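PDB 4EUY: thioredoxin from Bacillus cereus, which is of unconfirmed function but probably takes part in thiol-disulfide exchange, as thioredoxins do. Local coordinates for residues L20-I25 with P73-F78; F24-N29 with E54-D59. All blocks are in the same frame, centred on the assembly; numbering follows the deposited sequence.

Both contacts start from the strand 20-27, which lies between two neighbours in the sheet: contact 1 pairs it antiparallel with strand 74-79, and contact 2 pairs it parallel with strand 50-57. The centre of contact 1 lies about 2 Å from the centre of the chain; the contact is mostly buried and is almost wholly apolar outside its backbone ladder. Contact 2, its centre about 12 Å from that of the chain, reaches the end of an outermost strand and becomes exposed and charged, with K26, E28, E54 and D59 among its residues. F24 and I25 belong to both, and the two contacts touch where L23 CD2 packs on I55 CD1 at 3.9 Å.

Contact 1. Residues L20-I25 with P73-F78; sequences LVLLFI and PTVLLF
P73, which follows a cis peptide bond, lays its ring beside F24, the two side chains pointing the same way, with P73 CB 3.5 Å from F24 CZ. The F24 ring gets there because its CG stands anti to the backbone N (chi1 -172°), which carries the ring along the strand toward the proline. T74 and I25 form a hydrogen-bonded pair: I25 N gives to T74 O at 2.8 Å, and T74 N returns a bond to I25 O. V75 splits its methyl groups between two residues on the face turned to helix 31-45, CG1 lying 3.6 Å from L22 CG and CG2 at the same distance from F24 CD1. A cis-proline just before the strand that runs antiparallel to the one leading into the CxxC is a hallmark of the thioredoxin fold, and here P73 also touches C33 of the disulfide-bonded CxxC. L76 exchanges two backbone bonds with L23, one of them from L23 N to L76 O at 2.7 Å. On the helix-facing side again, L77 brings CD1 to 3.4 Å from L22 CB, while its CG meets L20 CD1. F78 closes the ladder with V21, its N bonded to V21 O at 2.8 Å in a nearly straight bond (171° at the hydrogen). L23 CD1 approaches its ring obliquely, 4.1 Å from F78 CD2, on the face shared with V21.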
# COMPACT_ATOMS: atom_id res chain seq x y z
N LEU A 20 -6.70 -4.60 8.48
CA LEU A 20 -6.07 -4.55 7.16
C LEU A 20 -5.52 -3.21 6.76
O LEU A 20 -6.25 -2.24 6.72
CB LEU A 20 -7.12 -5.00 6.17
CG LEU A 20 -6.74 -5.54 4.81
CD1 LEU A 20 -5.61 -6.53 4.91
CD2 LEU A 20 -7.93 -6.16 4.13
N VAL A 21 -4.24 -3.19 6.42
CA VAL A 21 -3.49 -1.94 6.20
C VAL A 21 -2.55 -2.04 5.03
O VAL A 21 -1.94 -3.06 4.81
CB VAL A 21 -2.57 -1.70 7.38
CG1 VAL A 21 -1.69 -0.47 7.13
CG2 VAL A 21 -3.41 -1.58 8.62
N LEU A 22 -2.38 -0.95 4.33
CA LEU A 22 -1.68 -1.00 3.09
C LEU A 22 -0.59 0.07 3.15
O LEU A 22 -0.88 1.24 3.42
CB LEU A 22 -2.67 -0.74 1.94
CG LEU A 22 -2.00 -0.61 0.57
CD1 LEU A 22 -3.03 -0.47 -0.53
CD2 LEU A 22 -1.08 0.60 0.57
N LEU A 23 0.67 -0.32 2.91
CA LEU A 23 1.74 0.67 2.85
C LEU A 23 2.04 0.97 1.45
O LEU A 23 2.21 0.05 0.63
CB LEU A 23 3.02 0.18 3.46
CG LEU A 23 3.09 0.57 4.92
CD1 LEU A 23 1.90 -0.05 5.64
CD2 LEU A 23 4.42 0.05 5.43
N PHE A 24 2.07 2.26 1.17
CA PHE A 24 2.47 2.72 -0.14
C PHE A 24 3.79 3.45 0.09
O PHE A 24 3.86 4.50 0.82
CB PHE A 24 1.42 3.64 -0.75
CG PHE A 24 1.71 3.98 -2.18
CD1 PHE A 24 1.05 3.34 -3.21
CD2 PHE A 24 2.68 4.91 -2.50
CE1 PHE A 24 1.35 3.63 -4.54
CE2 PHE A 24 2.97 5.22 -3.83
CZ PHE A 24 2.31 4.57 -4.85
N ILE A 25 4.83 2.92 -0.52
CA ILE A 25 6.17 3.48 -0.30
C ILE A 25 6.69 4.08 -1.56
O ILE A 25 6.62 3.46 -2.64
CB ILE A 25 7.16 2.40 0.16
CG1 ILE A 25 6.55 1.65 1.38
CG2 ILE A 25 8.50 3.05 0.47
CD1 ILE A 25 7.51 0.72 2.08
N PRO A 73 7.23 2.52 -6.95
CA PRO A 73 6.59 2.42 -5.66
C PRO A 73 6.48 1.01 -5.21
O PRO A 73 6.65 0.08 -5.99
CB PRO A 73 5.18 2.91 -5.94
CG PRO A 73 4.97 2.50 -7.34
CD PRO A 73 6.27 2.87 -7.99
N THR A 74 6.16 0.85 -3.95
CA THR A 74 5.92 -0.46 -3.42
C THR A 74 4.68 -0.42 -2.60
O THR A 74 4.49 0.51 -1.82
CB THR A 74 7.05 -0.94 -2.52
OG1 THR A 74 8.28 -0.92 -3.25
CG2 THR A 74 6.73 -2.33 -2.07
N VAL A 75 3.84 -1.43 -2.77
CA VAL A 75 2.68 -1.56 -1.95
C VAL A 75 2.81 -2.82 -1.17
O VAL A 75 3.18 -3.85 -1.72
CB VAL A 75 1.40 -1.63 -2.77
CG1 VAL A 75 0.22 -1.97 -1.88
CG2 VAL A 75 1.21 -0.29 -3.43
N LEU A 76 2.51 -2.71 0.12
CA LEU A 76 2.50 -3.86 0.98
C LEU A 76 1.17 -3.90 1.60
O LEU A 76 0.59 -2.85 1.95
CB LEU A 76 3.53 -3.71 2.08
CG LEU A 76 4.92 -3.59 1.49
CD1 LEU A 76 5.95 -3.70 2.57
CD2 LEU A 76 5.11 -4.71 0.49
N LEU A 77 0.66 -5.10 1.76
CA LEU A 77 -0.59 -5.23 2.42
C LEU A 77 -0.35 -6.09 3.63
O LEU A 77 0.26 -7.16 3.51
CB LEU A 77 -1.59 -5.87 1.48
CG LEU A 77 -3.04 -5.59 1.82
CD1 LEU A 77 -3.27 -4.10 1.93
CD2 LEU A 77 -3.92 -6.19 0.74
N PHE A 78 -0.83 -5.62 4.77
CA PHE A 78 -0.68 -6.33 6.01
C PHE A 78 -2.02 -6.71 6.61
O PHE A 78 -2.94 -5.87 6.65
CB PHE A 78 0.03 -5.43 6.97
CG PHE A 78 1.46 -5.22 6.64
CD1 PHE A 78 2.40 -6.16 7.00
CD2 PHE A 78 1.89 -4.10 5.97
CE1 PHE A 78 3.74 -5.98 6.69
CE2 PHE A 78 3.23 -3.92 5.67
CZ PHE A 78 4.16 -4.85 6.04

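Contact 2. Residues F24-N29 with E54-D59; sequences FIKTEN and EILLQD
F24 O accepts a hydrogen bond from I55 N at 2.8 Å, the first rung of a parallel ladder joining the two strands that helix 31-45 connects in a beta-alpha-beta unit. I25 sends CG2 across L57, meeting its CD1 at 3.8 Å. K26 takes both backbone roles: its N gives to I55 O, and its O accepts from L57 N at 2.7 Å. With CG wedged between the backbone N and the carbonyl carbon (chi1 39°) and the chain extended beyond, the lysine passes L56 CD1, which lies 4.0 Å from K26 CG, and brings NZ to 3.8 Å from E54 OE1, a long salt bridge. At the last paired residues, T27 and L57, T27 OG1 is hydrogen-bonded to T71 O and T27 CG2 packs near D59 CA. E28 continues with a weak bond from its N to L57 O, and its side chain runs beside Q58, OE1 coming 3.3 Å from Q58 CG. E54 has a second partner, since its OE2 pairs with K52. The carboxylate of E54 thus has a lysine near each oxygen, which would probably favour its charged form, although the long reach to K26 suggests that the backbone ladder does most of the joining.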
# COMPACT_ATOMS: atom_id res chain seq x y z
N PHE A 24 2.07 2.26 1.17
CA PHE A 24 2.47 2.72 -0.14
C PHE A 24 3.79 3.45 0.09
O PHE A 24 3.86 4.50 0.82
CB PHE A 24 1.42 3.64 -0.75
CG PHE A 24 1.71 3.98 -2.18
CD1 PHE A 24 1.05 3.34 -3.21
CD2 PHE A 24 2.68 4.91 -2.50
CE1 PHE A 24 1.35 3.63 -4.54
CE2 PHE A 24 2.97 5.22 -3.83
CZ PHE A 24 2.31 4.57 -4.85
N ILE A 25 4.83 2.92 -0.52
CA ILE A 25 6.17 3.48 -0.30
C ILE A 25 6.69 4.08 -1.56
O ILE A 25 6.62 3.46 -2.64
CB ILE A 25 7.16 2.40 0.16
CG1 ILE A 25 6.55 1.65 1.38
CG2 ILE A 25 8.50 3.05 0.47
CD1 ILE A 25 7.51 0.72 2.08
N LYS A 26 7.20 5.31 -1.43
CA LYS A 26 7.66 6.01 -2.61
C LYS A 26 8.86 6.82 -2.33
O LYS A 26 9.30 6.96 -1.18
CB LYS A 26 6.57 6.90 -3.21
CG LYS A 26 5.70 7.63 -2.19
CD LYS A 26 4.88 8.73 -2.86
CE LYS A 26 3.87 9.37 -1.91
NZ LYS A 26 3.20 10.56 -2.54
N THR A 27 9.41 7.36 -3.41
CA THR A 27 10.62 8.10 -3.37
C THR A 27 10.32 9.49 -3.85
O THR A 27 9.37 9.71 -4.59
CB THR A 27 11.62 7.39 -4.25
OG1 THR A 27 12.14 6.30 -3.48
CG2 THR A 27 12.80 8.33 -4.74
N GLU A 28 11.17 10.42 -3.45
CA GLU A 28 10.98 11.85 -3.73
C GLU A 28 10.91 12.26 -5.20
O GLU A 28 10.08 13.10 -5.55
CB GLU A 28 12.03 12.67 -2.99
CG GLU A 28 11.85 12.57 -1.47
CD GLU A 28 12.36 13.78 -0.72
OE1 GLU A 28 13.56 14.10 -0.88
OE2 GLU A 28 11.57 14.39 0.04
N ASN A 29 11.75 11.71 -6.07
CA ASN A 29 11.60 12.02 -7.50
C ASN A 29 11.28 10.77 -8.29
O ASN A 29 12.17 9.99 -8.63
CB ASN A 29 12.84 12.74 -8.02
CG ASN A 29 13.07 14.07 -7.31
OD1 ASN A 29 12.12 14.70 -6.82
ND2 ASN A 29 14.32 14.51 -7.26
N GLU A 54 1.27 6.11 3.97
CA GLU A 54 2.24 6.44 2.94
C GLU A 54 3.56 6.70 3.56
O GLU A 54 3.66 7.46 4.53
CB GLU A 54 1.81 7.67 2.19
CG GLU A 54 0.68 7.41 1.24
CD GLU A 54 0.17 8.67 0.59
OE1 GLU A 54 1.00 9.62 0.38
OE2 GLU A 54 -1.07 8.68 0.32
N ILE A 55 4.59 6.12 2.98
CA ILE A 55 5.92 6.48 3.40
C ILE A 55 6.69 7.07 2.27
O ILE A 55 6.85 6.41 1.25
CB ILE A 55 6.71 5.26 3.84
CG1 ILE A 55 6.00 4.58 5.01
CG2 ILE A 55 8.11 5.70 4.24
CD1 ILE A 55 6.62 3.25 5.43
N LEU A 56 7.19 8.29 2.45
CA LEU A 56 8.03 8.96 1.43
C LEU A 56 9.48 8.87 1.84
O LEU A 56 9.88 9.47 2.84
CB LEU A 56 7.65 10.43 1.35
CG LEU A 56 8.28 11.31 0.29
CD1 LEU A 56 8.14 10.63 -1.06
CD2 LEU A 56 7.61 12.69 0.30
N LEU A 57 10.26 8.10 1.09
CA LEU A 57 11.70 7.99 1.35
C LEU A 57 12.42 9.04 0.61
O LEU A 57 11.91 9.59 -0.36
CB LEU A 57 12.25 6.65 0.92
CG LEU A 57 11.73 5.52 1.80
CD1 LEU A 57 12.08 4.14 1.25
CD2 LEU A 57 12.34 5.73 3.16
N GLN A 58 13.63 9.32 1.06
CA GLN A 58 14.44 10.31 0.38
C GLN A 58 15.11 9.65 -0.81
O GLN A 58 15.15 8.42 -0.90
CB GLN A 58 15.44 10.93 1.34
CG GLN A 58 15.48 12.45 1.28
CD GLN A 58 16.12 13.09 2.51
OE1 GLN A 58 16.76 12.43 3.34
NE2 GLN A 58 15.94 14.40 2.64
N ASP A 59 15.62 10.46 -1.72
CA ASP A 59 16.17 9.96 -2.99
C ASP A 59 17.49 9.14 -2.91
O ASP A 59 17.50 7.93 -3.17
CB ASP A 59 16.39 11.16 -3.93
CG ASP A 59 16.26 10.79 -5.37
OD1 ASP A 59 16.70 9.68 -5.74
OD2 ASP A 59 15.72 11.61 -6.14